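Acidocalcisomal pyrophosphatase (Trypanosoma brucei brucei, PDB 5CUY) probably hydrolyses inorganic pyrophosphate to phosphate in the acidocalcisome with magnesium as cofactor. Local coordinates at residues K237-T242 with K250-N255; P274-S279 with D293-V298; G287-N292 with E324-W329; V298-T303 with K330-S335. The protein carries 1 engineered substitution. All blocks are in the same frame, centred on the assembly; numbering follows the deposited sequence.

Interaction 1: residues K237-T242 with K250-N255; sequences KFEIAT and KQDIKN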
loop_
_atom_site.group_PDB
_atom_site.type_symbol
_atom_site.label_atom_id
_atom_site.label_comp_id
_atom_site.label_asym_id
_atom_site.label_seq_id
_atom_site.Cartn_x
_atom_site.Cartn_y
_atom_site.Cartn_z
ATOM N N LYS D 237 11.569 -28.901 9.208
ATOM C CA LYS D 237 12.737 -28.274 9.783
ATOM C C LYS D 237 13.976 -28.201 8.899
ATOM O O LYS D 237 14.441 -29.229 8.394
ATOM C CB LYS D 237 13.107 -28.981 11.088
ATOM C CG LYS D 237 12.075 -28.925 12.234
ATOM C CD LYS D 237 12.763 -29.437 13.501
ATOM C CE LYS D 237 11.998 -29.215 14.817
ATOM N NZ LYS D 237 12.837 -29.767 15.976
ATOM N N PHE D 238 14.506 -26.989 8.713
ATOM C CA PHE D 238 15.749 -26.764 7.955
ATOM C C PHE D 238 16.612 -25.856 8.824
ATOM O O PHE D 238 16.086 -25.177 9.683
ATOM C CB PHE D 238 15.490 -26.043 6.640
ATOM C CG PHE D 238 14.681 -26.815 5.678
ATOM C CD1 PHE D 238 13.289 -26.783 5.737
ATOM C CD2 PHE D 238 15.294 -27.561 4.678
ATOM C CE1 PHE D 238 12.530 -27.488 4.797
ATOM C CE2 PHE D 238 14.540 -28.267 3.731
ATOM C CZ PHE D 238 13.169 -28.230 3.788
ATOM N N GLU D 239 17.922 -25.829 8.577
ATOM C CA GLU D 239 18.862 -24.998 9.355
ATOM C C GLU D 239 20.238 -24.718 8.688
ATOM O O GLU D 239 20.687 -25.441 7.803
ATOM C CB GLU D 239 19.143 -25.671 10.689
ATOM C CG GLU D 239 20.154 -26.797 10.510
ATOM C CD GLU D 239 20.281 -27.706 11.714
ATOM O OE1 GLU D 239 21.449 -27.923 12.149
ATOM O OE2 GLU D 239 19.223 -28.205 12.200
ATOM N N ILE D 240 20.899 -23.659 9.138
ATOM C CA ILE D 240 22.223 -23.332 8.637
ATOM C C ILE D 240 23.119 -24.401 9.240
ATOM O O ILE D 240 23.043 -24.663 10.426
ATOM C CB ILE D 240 22.723 -21.954 9.118
ATOM C CG1 ILE D 240 21.994 -20.827 8.387
ATOM C CG2 ILE D 240 24.176 -21.840 8.878
ATOM C CD1 ILE D 240 22.306 -19.451 8.949
ATOM N N ALA D 241 23.939 -25.052 8.427
ATOM C CA ALA D 241 24.814 -26.083 8.970
ATOM C C ALA D 241 26.042 -25.421 9.592
ATOM O O ALA D 241 27.065 -25.280 8.956
ATOM C CB ALA D 241 25.228 -27.004 7.891
ATOM N N THR D 242 25.939 -24.990 10.833
ATOM C CA THR D 242 27.081 -24.334 11.410
ATOM C C THR D 242 28.220 -25.317 11.575
ATOM O O THR D 242 29.341 -24.931 11.877
ATOM C CB THR D 242 26.720 -23.687 12.762
ATOM O OG1 THR D 242 26.355 -24.703 13.702
ATOM C CG2 THR D 242 25.582 -22.717 12.567
ATOM N N LYS D 250 20.802 -27.133 5.442
ATOM C CA LYS D 250 20.526 -28.565 5.328
ATOM C C LYS D 250 19.215 -28.833 6.029
ATOM O O LYS D 250 18.816 -28.085 6.909
ATOM C CB LYS D 250 21.631 -29.433 5.959
ATOM C CG LYS D 250 22.061 -29.000 7.308
ATOM C CD LYS D 250 21.669 -29.964 8.364
ATOM C CE LYS D 250 22.789 -30.959 8.649
ATOM N NZ LYS D 250 22.796 -31.486 10.081
ATOM N N GLN D 251 18.522 -29.868 5.600
ATOM C CA GLN D 251 17.276 -30.230 6.203
ATOM C C GLN D 251 17.569 -31.029 7.492
ATOM O O GLN D 251 18.654 -31.606 7.660
ATOM C CB GLN D 251 16.472 -31.065 5.227
ATOM C CG GLN D 251 15.149 -31.499 5.743
ATOM C CD GLN D 251 14.178 -31.760 4.612
ATOM O OE1 GLN D 251 14.567 -31.810 3.442
ATOM N NE2 GLN D 251 12.901 -31.926 4.950
ATOM N N ASP D 252 16.599 -31.048 8.404
ATOM C CA ASP D 252 16.764 -31.756 9.648
ATOM C C ASP D 252 16.309 -33.212 9.528
ATOM O O ASP D 252 15.137 -33.539 9.605
ATOM C CB ASP D 252 16.002 -31.041 10.760
ATOM C CG ASP D 252 16.327 -31.606 12.114
ATOM O OD1 ASP D 252 16.896 -32.717 12.141
ATOM O OD2 ASP D 252 16.012 -30.956 13.139
ATOM N N ILE D 253 17.270 -34.088 9.336
ATOM C CA ILE D 253 16.982 -35.493 9.184
ATOM C C ILE D 253 17.696 -36.292 10.230
ATOM O O ILE D 253 18.891 -36.137 10.408
ATOM C CB ILE D 253 17.466 -36.008 7.840
ATOM C CG1 ILE D 253 17.354 -34.900 6.766
ATOM C CG2 ILE D 253 16.682 -37.285 7.507
ATOM C CD1 ILE D 253 16.025 -34.751 6.109
ATOM N N LYS D 254 16.968 -37.138 10.930
ATOM C CA LYS D 254 17.570 -37.982 11.944
ATOM C C LYS D 254 17.172 -39.391 11.531
ATOM O O LYS D 254 16.014 -39.648 11.166
ATOM C CB LYS D 254 17.041 -37.644 13.341
ATOM C CG LYS D 254 18.082 -37.948 14.441
ATOM C CD LYS D 254 17.750 -37.321 15.858
ATOM C CE LYS D 254 18.985 -37.323 16.851
ATOM N NZ LYS D 254 18.683 -36.764 18.242
ATOM N N ASN D 255 18.132 -40.304 11.527
ATOM C CA ASN D 255 17.834 -41.681 11.137
ATOM C C ASN D 255 17.074 -41.819 9.825
ATOM O O ASN D 255 16.139 -42.603 9.703
ATOM C CB ASN D 255 17.064 -42.342 12.257
ATOM C CG ASN D 255 17.786 -42.216 13.559
ATOM O OD1 ASN D 255 18.977 -42.555 13.648
ATOM N ND2 ASN D 255 17.093 -41.714 14.577
#

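Interaction 2: residues P274-S279 with D293-V298; sequences PQTWES and DPVDAV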
loop_
_atom_site.group_PDB
_atom_site.type_symbol
_atom_site.label_atom_id
_atom_site.label_comp_id
_atom_site.label_asym_id
_atom_site.label_seq_id
_atom_site.Cartn_x
_atom_site.Cartn_y
_atom_site.Cartn_z
ATOM N N PRO D 274 22.814 -13.411 9.701
ATOM C CA PRO D 274 24.192 -13.772 9.398
ATOM C C PRO D 274 25.131 -13.017 10.325
ATOM O O PRO D 274 24.713 -12.027 10.900
ATOM C CB PRO D 274 24.337 -13.312 7.968
ATOM C CG PRO D 274 23.426 -12.156 7.900
ATOM C CD PRO D 274 22.216 -12.680 8.581
ATOM N N GLN D 275 26.372 -13.504 10.471
ATOM C CA GLN D 275 27.427 -12.868 11.275
ATOM C C GLN D 275 26.992 -12.547 12.703
ATOM O O GLN D 275 27.253 -11.426 13.220
ATOM C CB GLN D 275 27.917 -11.573 10.580
ATOM C CG GLN D 275 28.283 -11.794 9.092
ATOM C CD GLN D 275 28.749 -10.530 8.312
ATOM O OE1 GLN D 275 28.308 -9.406 8.573
ATOM N NE2 GLN D 275 29.605 -10.741 7.317
ATOM N N THR D 276 26.317 -13.508 13.334
ATOM C CA THR D 276 25.843 -13.329 14.715
ATOM C C THR D 276 26.151 -14.614 15.453
ATOM O O THR D 276 26.218 -15.664 14.835
ATOM C CB THR D 276 24.302 -13.050 14.797
ATOM O OG1 THR D 276 23.582 -14.201 14.358
ATOM C CG2 THR D 276 23.888 -11.824 13.953
ATOM N N TRP D 277 26.352 -14.536 16.761
ATOM C CA TRP D 277 26.684 -15.715 17.565
ATOM C C TRP D 277 26.351 -15.471 19.015
ATOM O O TRP D 277 26.856 -14.526 19.643
ATOM C CB TRP D 277 28.161 -16.014 17.488
ATOM C CG TRP D 277 28.576 -17.227 18.233
ATOM C CD1 TRP D 277 29.443 -17.296 19.309
ATOM C CD2 TRP D 277 28.249 -18.579 17.903
ATOM N NE1 TRP D 277 29.683 -18.618 19.652
ATOM C CE2 TRP D 277 28.962 -19.422 18.803
ATOM C CE3 TRP D 277 27.432 -19.166 16.930
ATOM C CZ2 TRP D 277 28.877 -20.817 18.745
ATOM C CZ3 TRP D 277 27.348 -20.541 16.873
ATOM C CH2 TRP D 277 28.069 -21.358 17.775
ATOM N N GLU D 278 25.497 -16.331 19.547
ATOM C CA GLU D 278 25.100 -16.244 20.933
ATOM C C GLU D 278 25.852 -17.361 21.632
ATOM O O GLU D 278 25.587 -18.530 21.423
ATOM C CB GLU D 278 23.595 -16.387 20.985
ATOM C CG GLU D 278 22.942 -15.116 20.475
ATOM C CD GLU D 278 22.639 -14.142 21.608
ATOM O OE1 GLU D 278 21.497 -14.168 22.097
ATOM O OE2 GLU D 278 23.522 -13.373 22.043
ATOM N N SER D 279 26.801 -16.987 22.470
ATOM C CA SER D 279 27.659 -17.970 23.105
ATOM C C SER D 279 27.307 -18.613 24.429
ATOM O O SER D 279 26.934 -17.945 25.383
ATOM C CB SER D 279 29.069 -17.397 23.236
ATOM O OG SER D 279 29.863 -18.261 24.037
ATOM N N ASP D 293 24.643 -20.372 18.739
ATOM C CA ASP D 293 23.859 -20.313 17.511
ATOM C C ASP D 293 23.595 -18.860 17.069
ATOM O O ASP D 293 23.641 -17.932 17.876
ATOM C CB ASP D 293 22.537 -21.010 17.809
ATOM C CG ASP D 293 22.056 -21.845 16.687
ATOM O OD1 ASP D 293 22.846 -22.683 16.188
ATOM O OD2 ASP D 293 20.872 -21.675 16.314
ATOM N N PRO D 294 23.350 -18.645 15.769
ATOM C CA PRO D 294 23.070 -17.305 15.248
ATOM C C PRO D 294 21.719 -16.933 15.839
ATOM O O PRO D 294 20.917 -17.821 16.175
ATOM C CB PRO D 294 23.001 -17.534 13.741
ATOM C CG PRO D 294 23.926 -18.661 13.520
ATOM C CD PRO D 294 23.550 -19.586 14.659
ATOM N N VAL D 295 21.450 -15.643 15.980
ATOM C CA VAL D 295 20.204 -15.253 16.589
ATOM C C VAL D 295 19.105 -15.474 15.606
ATOM O O VAL D 295 19.266 -15.239 14.406
ATOM C CB VAL D 295 20.206 -13.777 17.047
ATOM C CG1 VAL D 295 21.616 -13.315 17.299
ATOM C CG2 VAL D 295 19.500 -12.897 16.034
ATOM N N ASP D 296 17.974 -15.916 16.117
ATOM C CA ASP D 296 16.878 -16.197 15.257
ATOM C C ASP D 296 15.971 -15.020 14.946
ATOM O O ASP D 296 16.009 -13.997 15.598
ATOM C CB ASP D 296 16.088 -17.357 15.865
ATOM C CG ASP D 296 16.869 -18.688 15.819
ATOM O OD1 ASP D 296 17.172 -19.182 14.693
ATOM O OD2 ASP D 296 17.189 -19.238 16.893
ATOM N N ALA D 297 15.178 -15.124 13.900
ATOM C CA ALA D 297 14.246 -14.052 13.668
ATOM C C ALA D 297 12.990 -14.617 13.032
ATOM O O ALA D 297 12.968 -15.729 12.511
ATOM C CB ALA D 297 14.834 -12.960 12.832
ATOM N N VAL D 298 11.935 -13.833 13.131
ATOM C CA VAL D 298 10.646 -14.173 12.606
ATOM C C VAL D 298 10.270 -12.968 11.766
ATOM O O VAL D 298 10.144 -11.909 12.297
ATOM C CB VAL D 298 9.675 -14.331 13.779
ATOM C CG1 VAL D 298 8.349 -14.892 13.315
ATOM C CG2 VAL D 298 10.275 -15.249 14.780
#

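Interaction 3: residues G287-N292 with E324-W329; sequences GVTGDN and EGEMDW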
loop_
_atom_site.group_PDB
_atom_site.type_symbol
_atom_site.label_atom_id
_atom_site.label_comp_id
_atom_site.label_asym_id
_atom_site.label_seq_id
_atom_site.Cartn_x
_atom_site.Cartn_y
_atom_site.Cartn_z
ATOM N N GLY D 287 22.911 -17.965 35.642
ATOM C CA GLY D 287 22.108 -19.136 35.317
ATOM C C GLY D 287 21.710 -19.241 33.850
ATOM O O GLY D 287 21.437 -20.325 33.341
ATOM N N VAL D 288 21.683 -18.096 33.175
ATOM C CA VAL D 288 21.319 -18.003 31.768
ATOM C C VAL D 288 22.526 -17.645 30.914
ATOM O O VAL D 288 23.207 -16.645 31.136
ATOM C CB VAL D 288 20.249 -16.937 31.562
ATOM C CG1 VAL D 288 19.889 -16.823 30.096
ATOM C CG2 VAL D 288 19.037 -17.292 32.383
ATOM N N THR D 289 22.764 -18.463 29.906
ATOM C CA THR D 289 23.888 -18.260 29.026
ATOM C C THR D 289 23.357 -18.198 27.582
ATOM O O THR D 289 22.141 -18.083 27.349
ATOM C CB THR D 289 24.877 -19.430 29.269
ATOM O OG1 THR D 289 26.216 -18.940 29.219
ATOM C CG2 THR D 289 24.670 -20.569 28.271
ATOM N N GLY D 290 24.262 -18.239 26.614
ATOM C CA GLY D 290 23.849 -18.232 25.220
ATOM C C GLY D 290 23.631 -19.647 24.694
ATOM O O GLY D 290 23.949 -20.611 25.370
ATOM N N ASP D 291 23.124 -19.794 23.484
ATOM C CA ASP D 291 22.872 -21.132 22.982
ATOM C C ASP D 291 23.766 -21.660 21.828
ATOM O O ASP D 291 23.401 -22.653 21.163
ATOM C CB ASP D 291 21.400 -21.216 22.594
ATOM C CG ASP D 291 21.005 -20.152 21.615
ATOM O OD1 ASP D 291 21.891 -19.403 21.171
ATOM O OD2 ASP D 291 19.811 -20.061 21.272
ATOM N N ASN D 292 24.934 -21.036 21.613
ATOM C CA ASN D 292 25.857 -21.427 20.526
ATOM C C ASN D 292 25.130 -21.522 19.196
ATOM O O ASN D 292 25.055 -22.595 18.575
ATOM C CB ASN D 292 26.558 -22.763 20.825
ATOM C CG ASN D 292 27.823 -22.583 21.653
ATOM O OD1 ASN D 292 28.376 -21.478 21.740
ATOM N ND2 ASN D 292 28.294 -23.662 22.258
ATOM N N GLU D 324 16.496 -24.154 29.826
ATOM C CA GLU D 324 17.624 -24.888 30.373
ATOM C C GLU D 324 18.901 -24.070 30.405
ATOM O O GLU D 324 19.919 -24.458 29.854
ATOM C CB GLU D 324 17.824 -26.161 29.569
ATOM C CG GLU D 324 16.631 -27.084 29.656
ATOM C CD GLU D 324 16.865 -28.373 28.910
ATOM O OE1 GLU D 324 17.048 -28.309 27.663
ATOM O OE2 GLU D 324 16.873 -29.448 29.574
ATOM N N GLY D 325 18.822 -22.922 31.057
ATOM C CA GLY D 325 19.963 -22.043 31.177
ATOM C C GLY D 325 20.389 -21.317 29.918
ATOM O O GLY D 325 21.425 -20.634 29.941
ATOM N N GLU D 326 19.631 -21.436 28.823
ATOM C CA GLU D 326 20.038 -20.752 27.600
ATOM C C GLU D 326 19.031 -19.743 27.082
ATOM O O GLU D 326 17.864 -20.075 26.819
ATOM C CB GLU D 326 20.395 -21.770 26.493
ATOM C CG GLU D 326 21.472 -22.793 26.942
ATOM C CD GLU D 326 22.028 -23.725 25.852
ATOM O OE1 GLU D 326 21.259 -24.290 25.021
ATOM O OE2 GLU D 326 23.260 -23.912 25.862
ATOM N N MET D 327 19.486 -18.498 26.956
ATOM C CA MET D 327 18.660 -17.427 26.422
ATOM C C MET D 327 18.483 -17.656 24.918
ATOM O O MET D 327 19.457 -17.695 24.173
ATOM C CB MET D 327 19.351 -16.098 26.666
ATOM C CG MET D 327 18.841 -14.982 25.807
ATOM S SD MET D 327 17.166 -14.585 26.200
ATOM C CE MET D 327 17.330 -13.954 27.839
ATOM N N ASP D 328 17.249 -17.832 24.465
ATOM C CA ASP D 328 16.992 -18.054 23.048
ATOM C C ASP D 328 16.121 -16.920 22.465
ATOM O O ASP D 328 14.901 -16.938 22.550
ATOM C CB ASP D 328 16.340 -19.431 22.879
ATOM C CG ASP D 328 15.991 -19.755 21.429
ATOM O OD1 ASP D 328 16.714 -19.338 20.476
ATOM O OD2 ASP D 328 14.980 -20.468 21.248
ATOM N N TRP D 329 16.765 -15.931 21.868
ATOM C CA TRP D 329 16.068 -14.784 21.305
ATOM C C TRP D 329 15.281 -15.034 20.058
ATOM O O TRP D 329 15.697 -15.789 19.190
ATOM C CB TRP D 329 17.051 -13.707 20.945
ATOM C CG TRP D 329 17.802 -13.256 22.051
ATOM C CD1 TRP D 329 19.139 -13.387 22.218
ATOM C CD2 TRP D 329 17.328 -12.439 23.130
ATOM N NE1 TRP D 329 19.548 -12.680 23.318
ATOM C CE2 TRP D 329 18.462 -12.085 23.907
ATOM C CE3 TRP D 329 16.067 -11.966 23.512
ATOM C CZ2 TRP D 329 18.375 -11.265 25.054
ATOM C CZ3 TRP D 329 15.969 -11.149 24.655
ATOM C CH2 TRP D 329 17.122 -10.804 25.413
#

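Interaction 4: residues V298-T303 with K330-S335; sequences VEIGMT and KVVCIS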
loop_
_atom_site.group_PDB
_atom_site.type_symbol
_atom_site.label_atom_id
_atom_site.label_comp_id
_atom_site.label_asym_id
_atom_site.label_seq_id
_atom_site.Cartn_x
_atom_site.Cartn_y
_atom_site.Cartn_z
ATOM N N VAL D 298 11.935 -13.833 13.131
ATOM C CA VAL D 298 10.646 -14.173 12.606
ATOM C C VAL D 298 10.270 -12.968 11.766
ATOM O O VAL D 298 10.144 -11.909 12.297
ATOM C CB VAL D 298 9.675 -14.331 13.779
ATOM C CG1 VAL D 298 8.349 -14.892 13.315
ATOM C CG2 VAL D 298 10.275 -15.249 14.780
ATOM N N GLU D 299 10.150 -13.070 10.461
ATOM C CA GLU D 299 9.746 -11.863 9.778
ATOM C C GLU D 299 8.273 -12.045 9.430
ATOM O O GLU D 299 7.863 -13.007 8.815
ATOM C CB GLU D 299 10.694 -11.518 8.594
ATOM C CG GLU D 299 10.304 -11.769 7.168
ATOM C CD GLU D 299 9.012 -11.104 6.673
ATOM O OE1 GLU D 299 8.732 -9.896 6.866
ATOM O OE2 GLU D 299 8.266 -11.855 6.032
ATOM N N ILE D 300 7.497 -11.074 9.886
ATOM C CA ILE D 300 6.046 -11.055 9.811
ATOM C C ILE D 300 5.342 -10.515 8.588
ATOM O O ILE D 300 4.125 -10.347 8.624
ATOM C CB ILE D 300 5.521 -10.292 11.028
ATOM C CG1 ILE D 300 5.875 -8.798 10.892
ATOM C CG2 ILE D 300 6.156 -10.882 12.292
ATOM C CD1 ILE D 300 5.430 -7.918 12.088
ATOM N N GLY D 301 6.080 -10.247 7.521
ATOM C CA GLY D 301 5.464 -9.715 6.315
ATOM C C GLY D 301 4.503 -10.696 5.701
ATOM O O GLY D 301 4.441 -11.846 6.149
ATOM N N MET D 302 3.788 -10.281 4.661
ATOM C CA MET D 302 2.807 -11.163 4.068
ATOM C C MET D 302 3.311 -12.235 3.101
ATOM O O MET D 302 2.605 -13.225 2.857
ATOM C CB MET D 302 1.722 -10.344 3.376
ATOM C CG MET D 302 2.201 -9.689 2.129
ATOM S SD MET D 302 1.105 -8.434 1.401
ATOM C CE MET D 302 0.732 -9.268 -0.210
ATOM N N THR D 303 4.523 -12.057 2.578
ATOM C CA THR D 303 5.088 -12.978 1.594
ATOM C C THR D 303 5.963 -14.100 2.111
ATOM O O THR D 303 6.896 -13.886 2.904
ATOM C CB THR D 303 5.945 -12.275 0.553
ATOM O OG1 THR D 303 5.390 -11.000 0.232
ATOM C CG2 THR D 303 5.976 -13.118 -0.710
ATOM N N LYS D 330 14.154 -14.366 19.956
ATOM C CA LYS D 330 13.331 -14.423 18.771
ATOM C C LYS D 330 13.194 -12.953 18.345
ATOM O O LYS D 330 12.496 -12.133 18.994
ATOM C CB LYS D 330 11.965 -15.012 19.077
ATOM C CG LYS D 330 12.010 -16.394 19.679
ATOM C CD LYS D 330 12.736 -17.351 18.769
ATOM C CE LYS D 330 13.590 -18.269 19.612
ATOM N NZ LYS D 330 13.460 -19.688 19.174
ATOM N N VAL D 331 13.905 -12.584 17.291
ATOM C CA VAL D 331 13.787 -11.225 16.833
ATOM C C VAL D 331 12.566 -11.060 15.896
ATOM O O VAL D 331 12.351 -11.860 14.971
ATOM C CB VAL D 331 15.077 -10.805 16.144
ATOM C CG1 VAL D 331 14.878 -9.506 15.466
ATOM C CG2 VAL D 331 16.182 -10.666 17.187
ATOM N N VAL D 332 11.747 -10.050 16.162
ATOM C CA VAL D 332 10.600 -9.774 15.327
ATOM C C VAL D 332 11.053 -8.740 14.344
ATOM O O VAL D 332 11.455 -7.637 14.743
ATOM C CB VAL D 332 9.440 -9.159 16.120
ATOM C CG1 VAL D 332 8.253 -8.838 15.194
ATOM C CG2 VAL D 332 9.024 -10.088 17.201
ATOM N N CYS D 333 10.977 -9.058 13.067
ATOM C CA CYS D 333 11.387 -8.111 12.034
ATOM C C CYS D 333 10.411 -8.220 10.868
ATOM O O CYS D 333 9.491 -9.040 10.891
ATOM C CB CYS D 333 12.763 -8.472 11.516
ATOM S SG CYS D 333 12.745 -10.094 10.616
ATOM N N ILE D 334 10.629 -7.403 9.846
ATOM C CA ILE D 334 9.797 -7.406 8.666
ATOM C C ILE D 334 10.563 -6.949 7.421
ATOM O O ILE D 334 11.339 -5.979 7.457
ATOM C CB ILE D 334 8.551 -6.493 8.847
ATOM C CG1 ILE D 334 7.668 -6.559 7.597
ATOM C CG2 ILE D 334 8.980 -5.053 9.113
ATOM C CD1 ILE D 334 6.468 -5.838 7.759
ATOM N N SER D 335 10.298 -7.667 6.332
ATOM C CA SER D 335 10.866 -7.476 5.009
ATOM C C SER D 335 10.617 -6.060 4.520
ATOM O O SER D 335 9.520 -5.570 4.604
ATOM C CB SER D 335 10.205 -8.470 4.073
ATOM O OG SER D 335 10.371 -8.129 2.725
#

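Interaction 1: residues K237-T242 with K250-N255
F238 and Q251 face each other as a non-hydrogen-bonded antiparallel pair, and their side chains meet on one side of this small sheet. With its CG anti to the backbone N (chi1 -180°) and the rest of the chain extended, Q251 lays CG over one face of the F238 ring, a CH-pi contact at 4.3 Å from the centroid. The amide, turned 32° from the ring, reaches on past its CE2 and CZ side, F238 CE2 coming 3.6 Å from Q251 OE1; that oxygen accepts a bond from the Y177 backbone N, which fixes the amide. On the other face of the sheet E239 and K250 run side by side, and E239 CG meets K250 CD at 4.1 Å. A reciprocal pair of backbone hydrogen bonds (E239 N to K250 O and K250 N to E239 O, each 2.9 Å) locks this register. K250 is bent at chi2 and chi3 and rests its CG on A241 CB at 3.8 Å. K237 and D252 also lie alongside each other, yet K237 NZ stays 4.4 Å from D252 OD2, beyond a salt bridge. The pairing is ordinary antiparallel; the short link between strands 238-240 and 249-254 makes it a beta hairpin.

Interaction 2: residues P274-S279 with D293-V298
The backbones of W277 and P294 draw within 4.6 Å (CA to CA), where the loop 274-279 passes the lead-in to strand 296-299, and E278 N donates to D293 O at 3.0 Å. Two residues away on each segment, a side chain takes over from the backbone: T276 OG1 accepts the N-H of V295 at 3.0 Å, and the same hydroxyl donates to the carbonyl of F273. Its chi1 of 66° sets OG1 between the backbone N and the carbonyl carbon, on the side of the incoming chain, with P294 CB beside it at 3.4 Å. V295 CG1 fills in between T276 CB, 3.7 Å away, and E278 CG, 3.9 Å away. W277 starts off in the opposite direction, but its indole swings back so that D293 N lies 3.3 Å above one face, offset toward the rim. Its ring also meets W201 and, edge to face, F152 of the second subunit. D296 belongs to the magnesium site; D293 binds magnesium in another structure of this protein, not in this chain. A hydroxyl that both donates and accepts thus holds V295 N between two acids whose side chains set off away from the loop, consistent with a steadied backbone.

Interaction 3: residues G287-N292 with E324-W329
V288 and T289 form a short, weakly bonded strand bridged to the start of strand 326-335, just past the hairpin turn that G325 occupies, and the pairing leads into the magnesium site of the pyrophosphatase fold. Its close part is the backbone grip on T289: the N-H gives a bond to G325 O at 2.6 Å, while T289 O receives M327 N at 2.7 Å, nearly along the C=O axis. Beneath that grip V288, with CG1 anti to its own N (chi1 179°), sets this methyl against M327 CB at 3.5 Å, in a buried patch that F284 and I322 complete. M327 itself folds back through bends at chi2 and chi3, and its SD sits 3.5 Å above the centre of the W329 ring, a Met-aromatic contact. Both ends are looser: G287 is exposed at one, and at the other the E326 chain, extended beyond CG, runs alongside T289 with its carboxylate next to G290 and D291 and no hydrogen bond between them. Here the two segments meet through acids: D291 and D328, both ligands of the bound magnesium, have carboxylate planes 55° apart. D328 OD2 makes a salt bridge with K330 NZ, whereas D328 OD1 stands 3.3 Å from D291 OD2, two acceptors gathered beside the metal.

Interaction 4: residues V298-T303 with K330-S335
E299 and C333 are paired in the parallel stretch of the mixed sheet that forms the beta-barrel core of soluble pyrophosphatases, where strand 296-299 runs beside strand 326-335. Backbone bonds alternate across it: V298 N to V331 O at 2.7 Å, C333 N to V298 O at 3.1 Å, and I300 N to C333 O at 3.0 Å. Regular strand ends at E299, and a side chain prolongs the pairing: bent at chi2 (57°), E299 carries OE1 forward in the direction of its own chain, toward the end of the neighbouring strand. I300, next in line, points to the other side. Its chi1 of 69° seats CG1 between backbone N and carbonyl carbon and lets the two branches divide the work: CG2 meets V332 CG1 at 4.1 Å, while CG1 reaches I334 CB at the same distance, the two isoleucines crossing at about a right angle. Outward from this shell, helix 357-367 covers V298 and I300 through F365, C357 and I361, and strand 310-323 packs against V331, C333 and I334. At the start of the 330-335 segment, K330 NZ is hydrogen-bonded to Y270 OH, tying this strand to strand 269-272. At the far end the E299 carboxylate is held between two backbone amides: S335 N and G301 N, each 2.8 Å from E299 OE1, approach it from opposite faces of the carboxylate plane, well out of that plane.

From the N terminus, interaction 1 closes first, a local hairpin finished before the others begin. Its T242 CG2 nevertheless touches P294 CD of interaction 2, 4.3 Å away, so the hairpin leans on the next loop. Interaction 2 closes the excursion between 274-279 and 293-298. Interaction 3 opens inside that loop and ends beyond it, so the two cross; they meet where D296 and D328 converge on the magnesium. Interaction 4 follows interaction 2 in series, sharing V298, and crosses interaction 3, since 298-303 lies between 287-292 and 324-329 while 330-335 follows them. Interactions 3 and 4 use successive parts of strand 326-335, thereby joining the metal-binding loop to the interior of the mixed sheet.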